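PDB 5XDC: thermophilic dibenzothiophene desulfurization enzyme C from Paenibacillus sp. A11-2, which probably oxidises dibenzothiophene to its sulfoxide and then its sulfone, using reduced FMN and molecular oxygen as a flavin-dependent monooxygenase. Local coordinates for residues S191-V196 / S218-Y223; V196-D201 / G213-S218; H257-I262 / V347-V352; I262-L267 / A304-A309. One frame throughout, in Å; residues are numbered along the deposited sequence.

Contact 1: S191-V196 / S218-Y223; sequences SDRAGV and SGVVVY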
loop_
_atom_site.group_PDB
_atom_site.type_symbol
_atom_site.label_atom_id
_atom_site.label_comp_id
_atom_site.label_asym_id
_atom_site.label_seq_id
_atom_site.Cartn_x
_atom_site.Cartn_y
_atom_site.Cartn_z
ATOM N N SER B 191 -28.271 36.965 2.267
ATOM C CA SER B 191 -26.884 37.277 2.567
ATOM C C SER B 191 -26.651 38.771 2.753
ATOM O O SER B 191 -25.616 39.153 3.300
ATOM C CB SER B 191 -25.961 36.739 1.468
ATOM O OG SER B 191 -26.289 37.284 0.205
ATOM N N ASP B 192 -27.578 39.623 2.319
ATOM C CA ASP B 192 -27.472 41.058 2.562
ATOM C C ASP B 192 -28.362 41.528 3.713
ATOM O O ASP B 192 -28.622 42.728 3.839
ATOM C CB ASP B 192 -27.786 41.843 1.285
ATOM C CG ASP B 192 -29.192 41.605 0.766
ATOM O OD1 ASP B 192 -29.957 40.812 1.360
ATOM O OD2 ASP B 192 -29.539 42.225 -0.260
ATOM N N ARG B 193 -28.830 40.614 4.554
ATOM C CA ARG B 193 -29.464 41.008 5.808
ATOM C C ARG B 193 -28.525 41.922 6.583
ATOM O O ARG B 193 -27.315 41.686 6.641
ATOM C CB ARG B 193 -29.821 39.762 6.621
ATOM C CG ARG B 193 -30.284 39.955 8.079
ATOM C CD ARG B 193 -31.659 40.571 8.237
ATOM N NE ARG B 193 -32.658 40.104 7.272
ATOM C CZ ARG B 193 -33.343 38.965 7.371
ATOM N NH1 ARG B 193 -33.147 38.122 8.379
ATOM N NH2 ARG B 193 -34.236 38.672 6.435
ATOM N N ALA B 194 -29.077 42.989 7.157
ATOM C CA ALA B 194 -28.263 43.938 7.919
ATOM C C ALA B 194 -27.430 43.219 8.968
ATOM O O ALA B 194 -27.940 42.400 9.735
ATOM C CB ALA B 194 -29.154 44.985 8.597
ATOM N N GLY B 195 -26.132 43.531 9.000
ATOM C CA GLY B 195 -25.234 42.952 9.969
ATOM C C GLY B 195 -24.435 41.769 9.460
ATOM O O GLY B 195 -23.510 41.329 10.152
ATOM N N VAL B 196 -24.771 41.238 8.290
ATOM C CA VAL B 196 -24.032 40.119 7.706
ATOM C C VAL B 196 -22.867 40.673 6.899
ATOM O O VAL B 196 -23.059 41.478 5.980
ATOM C CB VAL B 196 -24.938 39.248 6.827
ATOM C CG1 VAL B 196 -24.105 38.159 6.115
ATOM C CG2 VAL B 196 -26.038 38.603 7.671
ATOM N N SER B 218 -23.041 40.747 12.895
ATOM C CA SER B 218 -23.100 41.840 13.862
ATOM C C SER B 218 -24.557 42.233 14.099
ATOM O O SER B 218 -25.124 43.003 13.328
ATOM C CB SER B 218 -22.294 43.030 13.359
ATOM O OG SER B 218 -20.929 42.688 13.279
ATOM N N GLY B 219 -25.140 41.719 15.177
ATOM C CA GLY B 219 -26.516 42.057 15.507
ATOM C C GLY B 219 -27.498 41.677 14.419
ATOM O O GLY B 219 -28.455 42.416 14.154
ATOM N N VAL B 220 -27.289 40.526 13.789
ATOM C CA VAL B 220 -28.114 40.097 12.666
ATOM C C VAL B 220 -29.423 39.540 13.209
ATOM O O VAL B 220 -29.426 38.613 14.024
ATOM C CB VAL B 220 -27.370 39.050 11.820
ATOM C CG1 VAL B 220 -28.273 38.403 10.811
ATOM C CG2 VAL B 220 -26.223 39.727 11.102
ATOM N N VAL B 221 -30.543 40.109 12.775
ATOM C CA VAL B 221 -31.851 39.615 13.205
ATOM C C VAL B 221 -32.323 38.560 12.215
ATOM O O VAL B 221 -32.347 38.807 11.005
ATOM C CB VAL B 221 -32.874 40.757 13.313
ATOM C CG1 VAL B 221 -34.191 40.213 13.862
ATOM C CG2 VAL B 221 -32.353 41.864 14.193
ATOM N N VAL B 222 -32.658 37.367 12.711
ATOM C CA VAL B 222 -33.337 36.374 11.888
ATOM C C VAL B 222 -34.755 36.208 12.420
ATOM O O VAL B 222 -34.976 36.051 13.633
ATOM C CB VAL B 222 -32.565 35.040 11.775
ATOM C CG1 VAL B 222 -31.131 35.156 12.227
ATOM C CG2 VAL B 222 -33.271 33.874 12.399
ATOM N N TYR B 223 -35.699 36.284 11.516
ATOM C CA TYR B 223 -37.108 36.415 11.830
ATOM C C TYR B 223 -37.746 35.044 11.959
ATOM O O TYR B 223 -37.189 34.038 11.492
ATOM C CB TYR B 223 -37.792 37.245 10.749
ATOM C CG TYR B 223 -37.149 38.617 10.608
ATOM C CD1 TYR B 223 -37.201 39.533 11.654
ATOM C CD2 TYR B 223 -36.454 38.968 9.467
ATOM C CE1 TYR B 223 -36.593 40.784 11.541
ATOM C CE2 TYR B 223 -35.843 40.214 9.348
ATOM C CZ TYR B 223 -35.914 41.105 10.396
ATOM O OH TYR B 223 -35.303 42.339 10.274
HETATM O O HOH W 1 -30.343 42.415 11.000
HETATM O O HOH W 2 -20.829 42.089 10.428
#
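Tyr223 CE2 sits over the centre of one face of the Arg193 guanidinium, 3.4 Å from Arg193 CZ, with the ring plane inclined 55° to it, too steep for a parallel stack. At the guanidinium edge, Arg193 NH1 donates to Val221 O at 2.8 Å; the acceptor stands 24° out of the guanidinium plane and the N-H...O angle is 141°, a short but bent bond. The arginine chain, folded at chi2 and chi3, lays its CG against Val220 CG1 (3.7 Å) on the way, while NH2 makes a salt bridge to Glu226. Replacing the arginine by alanine would probably leave Val221 O and the Glu226 carboxylate without this donor, and Tyr223 CE2 without the group packed on it. Farther along, Ser218 N gives Gly195 O a nearly straight bond of 2.8 Å, and one water joins Ala194 O to Val221 N. Val196 CG2 meets Val220 CG2 at 3.6 Å. At Gly195 a CB would run into Ser218 O, and its backbone angles suit glycine, the third residue of a type II turn from Arg193 to Val196. That turn packs beside the G1 beta bulge of Gly219 and Val220 opposite Ile152, in the beta domain of the acyl-CoA dehydrogenase fold.

Contact 2: V196-D201 / G213-S218; sequences VQVNGD and GSVTFS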
loop_
_atom_site.group_PDB
_atom_site.type_symbol
_atom_site.label_atom_id
_atom_site.label_comp_id
_atom_site.label_asym_id
_atom_site.label_seq_id
_atom_site.Cartn_x
_atom_site.Cartn_y
_atom_site.Cartn_z
ATOM N N VAL B 196 -24.771 41.238 8.290
ATOM C CA VAL B 196 -24.032 40.119 7.706
ATOM C C VAL B 196 -22.867 40.673 6.899
ATOM O O VAL B 196 -23.059 41.478 5.980
ATOM C CB VAL B 196 -24.938 39.248 6.827
ATOM C CG1 VAL B 196 -24.105 38.159 6.115
ATOM C CG2 VAL B 196 -26.038 38.603 7.671
ATOM N N GLN B 197 -21.653 40.222 7.217
ATOM C CA GLN B 197 -20.473 40.616 6.452
ATOM C C GLN B 197 -19.756 39.354 6.000
ATOM O O GLN B 197 -19.241 38.601 6.832
ATOM C CB GLN B 197 -19.539 41.509 7.273
ATOM C CG GLN B 197 -18.267 41.918 6.536
ATOM C CD GLN B 197 -18.541 42.745 5.296
ATOM O OE1 GLN B 197 -19.185 43.799 5.364
ATOM N NE2 GLN B 197 -18.050 42.274 4.150
ATOM N N VAL B 198 -19.758 39.119 4.693
ATOM C CA VAL B 198 -18.991 38.032 4.090
ATOM C C VAL B 198 -17.563 38.531 3.937
ATOM O O VAL B 198 -17.324 39.525 3.250
ATOM C CB VAL B 198 -19.584 37.620 2.738
ATOM C CG1 VAL B 198 -18.751 36.516 2.097
ATOM C CG2 VAL B 198 -21.029 37.183 2.918
ATOM N N ASN B 199 -16.608 37.852 4.577
ATOM C CA ASN B 199 -15.292 38.467 4.738
ATOM C C ASN B 199 -14.319 38.219 3.589
ATOM O O ASN B 199 -13.335 38.959 3.480
ATOM C CB ASN B 199 -14.659 38.003 6.045
ATOM C CG ASN B 199 -15.376 38.562 7.250
ATOM O OD1 ASN B 199 -15.729 39.744 7.277
ATOM N ND2 ASN B 199 -15.628 37.716 8.234
ATOM N N GLY B 200 -14.545 37.225 2.734
ATOM C CA GLY B 200 -13.645 37.030 1.606
ATOM C C GLY B 200 -12.230 36.602 1.960
ATOM O O GLY B 200 -11.328 36.749 1.134
ATOM N N ASP B 201 -12.026 36.029 3.143
ATOM C CA ASP B 201 -10.697 35.670 3.653
ATOM C C ASP B 201 -10.397 34.195 3.386
ATOM O O ASP B 201 -10.268 33.378 4.303
ATOM C CB ASP B 201 -10.626 35.974 5.146
ATOM C CG ASP B 201 -11.791 35.359 5.922
ATOM O OD1 ASP B 201 -12.897 35.258 5.353
ATOM O OD2 ASP B 201 -11.628 34.969 7.089
ATOM N N GLY B 213 -14.094 31.136 3.336
ATOM C CA GLY B 213 -13.691 31.968 4.442
ATOM C C GLY B 213 -14.777 32.193 5.476
ATOM O O GLY B 213 -15.692 31.378 5.618
ATOM N N SER B 214 -14.686 33.300 6.204
ATOM C CA SER B 214 -15.544 33.526 7.353
ATOM C C SER B 214 -16.675 34.498 7.016
ATOM O O SER B 214 -16.647 35.221 6.017
ATOM C CB SER B 214 -14.731 34.045 8.542
ATOM O OG SER B 214 -14.111 35.266 8.234
ATOM N N VAL B 215 -17.693 34.468 7.868
ATOM C CA VAL B 215 -18.818 35.394 7.819
ATOM C C VAL B 215 -18.989 35.951 9.218
ATOM O O VAL B 215 -19.029 35.192 10.192
ATOM C CB VAL B 215 -20.119 34.712 7.353
ATOM C CG1 VAL B 215 -21.314 35.675 7.484
ATOM C CG2 VAL B 215 -19.983 34.228 5.925
ATOM N N THR B 216 -19.087 37.274 9.322
ATOM C CA THR B 216 -19.232 37.941 10.602
ATOM C C THR B 216 -20.663 38.430 10.727
ATOM O O THR B 216 -21.167 39.106 9.821
ATOM C CB THR B 216 -18.261 39.118 10.739
ATOM O OG1 THR B 216 -16.909 38.620 10.712
ATOM C CG2 THR B 216 -18.493 39.841 12.064
ATOM N N PHE B 217 -21.314 38.047 11.820
ATOM C CA PHE B 217 -22.678 38.470 12.127
ATOM C C PHE B 217 -22.609 39.530 13.218
ATOM O O PHE B 217 -22.171 39.239 14.337
ATOM C CB PHE B 217 -23.528 37.287 12.597
ATOM C CG PHE B 217 -23.640 36.173 11.588
ATOM C CD1 PHE B 217 -22.659 35.209 11.490
ATOM C CD2 PHE B 217 -24.731 36.098 10.734
ATOM C CE1 PHE B 217 -22.760 34.189 10.564
ATOM C CE2 PHE B 217 -24.834 35.076 9.795
ATOM C CZ PHE B 217 -23.847 34.127 9.711
ATOM N N SER B 218 -23.041 40.747 12.895
ATOM C CA SER B 218 -23.100 41.840 13.862
ATOM C C SER B 218 -24.557 42.233 14.099
ATOM O O SER B 218 -25.124 43.003 13.328
ATOM C CB SER B 218 -22.294 43.030 13.359
ATOM O OG SER B 218 -20.929 42.688 13.279
HETATM O O HOH W 3 -16.000 34.669 3.391
#
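Strands 196-198 and 215-217 run antiparallel, their axes 4.7 Å apart at 165°, with Gln197 and Thr216 as the hydrogen-bonded pair (Gln197 N to Thr216 O 2.9 Å) flanked by the non-hydrogen-bonded pairs Val196-Phe217 and Val198-Val215. Beyond the regular pairing, Asn199 N still reaches Ser214 O, and a water links that same carbonyl to Gly200 N.

Polar side chains gather on the Thr216 face and past the end of strand 196-198. Asn199 ND2 is a double donor, giving one N-H to Ser214 OG (2.9 Å) and the other to Thr216 OG1 (2.9 Å, N-H...O angle 174°); both acceptors lie in the amide plane, so the two bonds fix the rotation of the amide. Asp201 answers from the loop that follows with both carboxylate oxygens. OD1 takes Ser214 N at 2.8 Å and OD2 takes the Ser214 hydroxyl at 2.8 Å, each on its syn side. With chi1 at 61°, Ser214 OG stands between its own backbone N and carbonyl carbon, where it can meet both: it accepts from Asn199 ND2 and donates to Asp201 OD2. Thr216 OG1 has a further partner in Thr155.

On the other face, Val196 CG1 meets Val215 CG1 at 4.0 Å and Val196 CG2 lies alongside Phe217 CD2 at 4.2 Å; Leu168 and Val170 of strand 167-174 cover this apolar side. Strand 155-156 pairs with the far edge of 215-217, completing a three-stranded antiparallel sheet in the middle domain of the acyl-CoA dehydrogenase fold.

Contact 3: H257-I262 / V347-V352; sequences HLYLGI and VATRLV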
loop_
_atom_site.group_PDB
_atom_site.type_symbol
_atom_site.label_atom_id
_atom_site.label_comp_id
_atom_site.label_asym_id
_atom_site.label_seq_id
_atom_site.Cartn_x
_atom_site.Cartn_y
_atom_site.Cartn_z
ATOM N N HIS B 257 -18.612 12.059 -3.983
ATOM C CA HIS B 257 -18.671 12.301 -5.415
ATOM C C HIS B 257 -17.747 13.435 -5.869
ATOM O O HIS B 257 -17.312 13.440 -7.027
ATOM C CB HIS B 257 -20.123 12.562 -5.801
ATOM C CG HIS B 257 -20.938 11.309 -5.875
ATOM N ND1 HIS B 257 -21.495 10.713 -4.765
ATOM C CD2 HIS B 257 -21.233 10.500 -6.922
ATOM C CE1 HIS B 257 -22.117 9.603 -5.129
ATOM N NE2 HIS B 257 -21.971 9.450 -6.430
ATOM N N LEU B 258 -17.427 14.398 -4.998
ATOM C CA LEU B 258 -16.361 15.339 -5.325
ATOM C C LEU B 258 -15.054 14.596 -5.539
ATOM O O LEU B 258 -14.335 14.850 -6.515
ATOM C CB LEU B 258 -16.184 16.368 -4.206
ATOM C CG LEU B 258 -17.352 17.314 -3.914
ATOM C CD1 LEU B 258 -16.973 18.254 -2.798
ATOM C CD2 LEU B 258 -17.736 18.088 -5.177
ATOM N N TYR B 259 -14.753 13.647 -4.647
ATOM C CA TYR B 259 -13.485 12.924 -4.722
ATOM C C TYR B 259 -13.453 12.002 -5.931
ATOM O O TYR B 259 -12.436 11.933 -6.633
ATOM C CB TYR B 259 -13.233 12.152 -3.425
ATOM C CG TYR B 259 -13.372 13.000 -2.178
ATOM C CD1 TYR B 259 -13.193 14.379 -2.209
ATOM C CD2 TYR B 259 -13.690 12.417 -0.978
ATOM C CE1 TYR B 259 -13.365 15.138 -1.079
ATOM C CE2 TYR B 259 -13.864 13.176 0.161
ATOM C CZ TYR B 259 -13.715 14.541 0.097
ATOM O OH TYR B 259 -13.898 15.269 1.245
ATOM N N LEU B 260 -14.556 11.305 -6.215
ATOM C CA LEU B 260 -14.598 10.479 -7.425
ATOM C C LEU B 260 -14.504 11.331 -8.686
ATOM O O LEU B 260 -13.864 10.937 -9.665
ATOM C CB LEU B 260 -15.874 9.642 -7.444
ATOM C CG LEU B 260 -16.006 8.641 -6.305
ATOM C CD1 LEU B 260 -17.394 7.999 -6.344
ATOM C CD2 LEU B 260 -14.939 7.562 -6.411
ATOM N N GLY B 261 -15.131 12.508 -8.691
ATOM C CA GLY B 261 -15.025 13.373 -9.852
ATOM C C GLY B 261 -13.614 13.888 -10.077
ATOM O O GLY B 261 -13.111 13.888 -11.208
ATOM N N ILE B 262 -12.954 14.328 -9.010
ATOM C CA ILE B 262 -11.567 14.779 -9.133
ATOM C C ILE B 262 -10.698 13.642 -9.652
ATOM O O ILE B 262 -9.865 13.836 -10.543
ATOM C CB ILE B 262 -11.047 15.315 -7.787
ATOM C CG1 ILE B 262 -11.776 16.600 -7.401
ATOM C CG2 ILE B 262 -9.540 15.549 -7.853
ATOM C CD1 ILE B 262 -11.546 17.013 -5.974
ATOM N N VAL B 347 -13.001 4.709 0.523
ATOM C CA VAL B 347 -12.376 4.223 -0.700
ATOM C C VAL B 347 -12.074 5.376 -1.649
ATOM O O VAL B 347 -10.991 5.438 -2.250
ATOM C CB VAL B 347 -13.279 3.158 -1.344
ATOM C CG1 VAL B 347 -12.763 2.777 -2.717
ATOM C CG2 VAL B 347 -13.370 1.946 -0.440
ATOM N N ALA B 348 -13.024 6.307 -1.807
ATOM C CA ALA B 348 -12.817 7.441 -2.704
ATOM C C ALA B 348 -11.689 8.345 -2.228
ATOM O O ALA B 348 -10.926 8.866 -3.054
ATOM C CB ALA B 348 -14.097 8.247 -2.835
ATOM N N THR B 349 -11.555 8.519 -0.908
ATOM C CA THR B 349 -10.495 9.349 -0.343
ATOM C C THR B 349 -9.130 8.747 -0.642
ATOM O O THR B 349 -8.249 9.419 -1.184
ATOM C CB THR B 349 -10.687 9.501 1.169
ATOM O OG1 THR B 349 -11.891 10.238 1.447
ATOM C CG2 THR B 349 -9.499 10.237 1.811
ATOM N N ARG B 350 -8.937 7.477 -0.290
ATOM C CA ARG B 350 -7.650 6.835 -0.553
ATOM C C ARG B 350 -7.329 6.867 -2.033
ATOM O O ARG B 350 -6.187 7.152 -2.428
ATOM C CB ARG B 350 -7.661 5.389 -0.050
ATOM C CG ARG B 350 -7.900 5.237 1.453
ATOM C CD ARG B 350 -6.919 6.059 2.265
ATOM N NE ARG B 350 -6.890 5.676 3.676
ATOM C CZ ARG B 350 -6.432 6.461 4.645
ATOM N NH1 ARG B 350 -5.976 7.674 4.354
ATOM N NH2 ARG B 350 -6.425 6.035 5.904
ATOM N N LEU B 351 -8.336 6.612 -2.873
ATOM C CA LEU B 351 -8.107 6.558 -4.311
ATOM C C LEU B 351 -7.642 7.907 -4.845
ATOM O O LEU B 351 -6.627 7.996 -5.544
ATOM C CB LEU B 351 -9.383 6.104 -5.037
ATOM C CG LEU B 351 -9.266 6.168 -6.557
ATOM C CD1 LEU B 351 -8.132 5.277 -7.030
ATOM C CD2 LEU B 351 -10.598 5.787 -7.211
ATOM N N VAL B 352 -8.373 8.977 -4.531
ATOM C CA VAL B 352 -8.057 10.253 -5.164
ATOM C C VAL B 352 -6.718 10.778 -4.665
ATOM O O VAL B 352 -5.956 11.370 -5.433
ATOM C CB VAL B 352 -9.193 11.279 -4.968
ATOM C CG1 VAL B 352 -9.294 11.781 -3.536
ATOM C CG2 VAL B 352 -8.991 12.451 -5.927
#
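Tyr259 leads the contact, its CB resting 4.0 Å from Ala348 CB and also 4.0 Å from Val352 CG1. CG is anti to the carbonyl carbon (chi1 -51°), which carries the ring alongside Thr349, the two side chains pointing the same way; Tyr259 CD2 comes to 3.7 Å from Thr349 OG1. That approach is packing, since the Thr349 hydroxyl is hydrogen-bonded to Lys345 O in its own helix and the tyrosine hydroxyl to His385 ND1. The backbone of the same residue is also covered: Val352 CG2 lies 3.6 Å from Tyr259 O.

Leu260 begins by heading off from the partner helix, but its extended chain brings CD2 back to 3.7 Å from Ala348 CB. The small alanine is thus touched by both Tyr259 and Leu260. Ile262, nearly one turn after Tyr259, closes the row with its CG2 branch, 3.7 Å from Val352 CG2. Of the two valine methyls, CG1 meets the tyrosine CB, while CG2 lies between Tyr259 O and the isoleucine CG2.

Helix 247-276 and helix 331-363 run in the same general direction here, 30° apart with the segment axes 8.7 Å from each other, and no hydrogen bond crosses between the segments. This is buried apolar packing in the C-terminal helical domain of the acyl-CoA dehydrogenase fold. It lies next to the indole pocket: the Tyr259 side chain is about 7 Å from the bound indole at the nearest, and its hydroxyl partner His385 is one of the pocket residues.

Contact 4: I262-L267 / A304-A309; sequences IARGAL and AQLQVA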
loop_
_atom_site.group_PDB
_atom_site.type_symbol
_atom_site.label_atom_id
_atom_site.label_comp_id
_atom_site.label_asym_id
_atom_site.label_seq_id
_atom_site.Cartn_x
_atom_site.Cartn_y
_atom_site.Cartn_z
ATOM N N ILE B 262 -12.954 14.328 -9.010
ATOM C CA ILE B 262 -11.567 14.779 -9.133
ATOM C C ILE B 262 -10.698 13.642 -9.652
ATOM O O ILE B 262 -9.865 13.836 -10.543
ATOM C CB ILE B 262 -11.047 15.315 -7.787
ATOM C CG1 ILE B 262 -11.776 16.600 -7.401
ATOM C CG2 ILE B 262 -9.540 15.549 -7.853
ATOM C CD1 ILE B 262 -11.546 17.013 -5.974
ATOM N N ALA B 263 -10.907 12.432 -9.120
ATOM C CA ALA B 263 -10.130 11.269 -9.537
ATOM C C ALA B 263 -10.305 10.989 -11.023
ATOM O O ALA B 263 -9.331 10.710 -11.731
ATOM C CB ALA B 263 -10.531 10.047 -8.716
ATOM N N ARG B 264 -11.548 11.019 -11.508
ATOM C CA ARG B 264 -11.796 10.767 -12.923
ATOM C C ARG B 264 -11.189 11.867 -13.786
ATOM O O ARG B 264 -10.544 11.585 -14.799
ATOM C CB ARG B 264 -13.295 10.627 -13.191
ATOM C CG ARG B 264 -13.619 10.456 -14.676
ATOM C CD ARG B 264 -15.014 9.866 -14.912
ATOM N NE ARG B 264 -15.076 8.431 -14.598
ATOM C CZ ARG B 264 -14.697 7.453 -15.418
ATOM N NH1 ARG B 264 -14.207 7.731 -16.623
ATOM N NH2 ARG B 264 -14.802 6.179 -15.026
ATOM N N GLY B 265 -11.347 13.126 -13.379
ATOM C CA GLY B 265 -10.755 14.209 -14.149
ATOM C C GLY B 265 -9.243 14.118 -14.211
ATOM O O GLY B 265 -8.637 14.350 -15.263
ATOM N N ALA B 266 -8.616 13.790 -13.083
ATOM C CA ALA B 266 -7.168 13.636 -13.038
ATOM C C ALA B 266 -6.710 12.507 -13.956
ATOM O O ALA B 266 -5.728 12.643 -14.694
ATOM C CB ALA B 266 -6.731 13.368 -11.602
ATOM N N LEU B 267 -7.387 11.369 -13.897
ATOM C CA LEU B 267 -6.963 10.229 -14.700
ATOM C C LEU B 267 -7.083 10.535 -16.192
ATOM O O LEU B 267 -6.182 10.210 -16.972
ATOM C CB LEU B 267 -7.780 8.996 -14.316
ATOM C CG LEU B 267 -7.225 7.599 -14.587
ATOM C CD1 LEU B 267 -5.853 7.395 -14.016
ATOM C CD2 LEU B 267 -8.200 6.561 -14.011
ATOM N N ALA B 304 -9.113 0.768 -12.698
ATOM C CA ALA B 304 -9.902 -0.328 -12.136
ATOM C C ALA B 304 -10.535 0.074 -10.812
ATOM O O ALA B 304 -11.733 -0.143 -10.586
ATOM C CB ALA B 304 -9.016 -1.555 -11.941
ATOM N N GLN B 305 -9.727 0.615 -9.896
ATOM C CA GLN B 305 -10.274 1.077 -8.628
ATOM C C GLN B 305 -11.356 2.128 -8.843
ATOM O O GLN B 305 -12.380 2.111 -8.153
ATOM C CB GLN B 305 -9.163 1.626 -7.741
ATOM C CG GLN B 305 -8.188 0.578 -7.286
ATOM C CD GLN B 305 -7.080 1.176 -6.447
ATOM O OE1 GLN B 305 -5.919 1.134 -6.825
ATOM N NE2 GLN B 305 -7.444 1.757 -5.309
ATOM N N LEU B 306 -11.147 3.051 -9.790
ATOM C CA LEU B 306 -12.165 4.069 -10.068
ATOM C C LEU B 306 -13.477 3.445 -10.530
ATOM O O LEU B 306 -14.555 3.844 -10.068
ATOM C CB LEU B 306 -11.663 5.056 -11.113
ATOM C CG LEU B 306 -12.646 6.170 -11.478
ATOM C CD1 LEU B 306 -12.964 7.057 -10.296
ATOM C CD2 LEU B 306 -12.074 6.972 -12.606
ATOM N N GLN B 307 -13.414 2.469 -11.447
ATOM C CA GLN B 307 -14.637 1.830 -11.924
ATOM C C GLN B 307 -15.414 1.243 -10.762
ATOM O O GLN B 307 -16.627 1.434 -10.647
ATOM C CB GLN B 307 -14.335 0.714 -12.929
ATOM C CG GLN B 307 -13.556 1.070 -14.182
ATOM C CD GLN B 307 -13.996 2.345 -14.867
ATOM O OE1 GLN B 307 -15.108 2.432 -15.397
ATOM N NE2 GLN B 307 -13.101 3.333 -14.901
ATOM N N VAL B 308 -14.727 0.508 -9.890
ATOM C CA VAL B 308 -15.425 -0.167 -8.807
ATOM C C VAL B 308 -15.991 0.851 -7.827
ATOM O O VAL B 308 -17.134 0.720 -7.370
ATOM C CB VAL B 308 -14.490 -1.173 -8.115
ATOM C CG1 VAL B 308 -15.174 -1.793 -6.905
ATOM C CG2 VAL B 308 -14.057 -2.266 -9.084
ATOM N N ALA B 309 -15.203 1.875 -7.479
ATOM C CA ALA B 309 -15.680 2.895 -6.544
ATOM C C ALA B 309 -16.894 3.626 -7.098
ATOM O O ALA B 309 -17.842 3.922 -6.359
ATOM C CB ALA B 309 -14.567 3.893 -6.230
HETATM O O HOH W 4 -15.849 4.043 -17.253
#
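Gln307 OE1 has two partners: a water that donates to it at 2.6 Å and Gln340 NE2 of a second subunit, which is hydrogen-bonded to it. The water is also reached by Arg264 NH2, though only weakly at 3.3 Å. The setting is a roughly antiparallel packing of helices 247-276 and 293-324, 149° between directions, within the helical C-terminal domain of the acyl-CoA dehydrogenase fold; the axes of the two segments stand 10.8 Å apart, a wide spacing filled by side chains.

Arg264 spans the gap. Its CG is anti to the backbone N (chi1 176°) and the chain bends at chi3, bringing the guanidinium crosswise over Leu306 and perpendicular to the Gln307 amide. NE makes a salt bridge to Glu310, whereas NH2 and Gln307 NE2 are both donors and do not bond. A methionine in its place would probably leave Glu310 without this cation and the water without its weak link to NH2.

Underneath, Leu306 fills the space between the helices with both methyls: CD1 lies 4.2 Å from Ala263 CB, and CD2 slides past Leu267 CD2 at 4.1 Å. The same CD2 sits under one guanidinium face, displaced toward its rim, 3.7 Å from Arg264 NH2.

How the contacts relate
Along the chain, contact 1 opens first at 191-196, and contact 2 follows at once from the shared Val196. Contact 2 closes at 213-218 and contact 1 just after it, at 218-223, so the second loop nests inside the first; Ser218, where the chain turns a corner between sheets, belongs to both. Contacts 3 and 4 come later, in series with the first pair, and contact 4 nests inside contact 3: both use helix 247-276 and share Ile262, helix 293-324 closes contact 4, and helix 331-363 then closes contact 3. These two touch, with Leu351 CD2 3.7 Å from Leu306 CA, making a three-helix packing. The beta and helical pairs lie on opposite sides of the chain's centre, contacts 2 and 3 having centres about 30 Å apart.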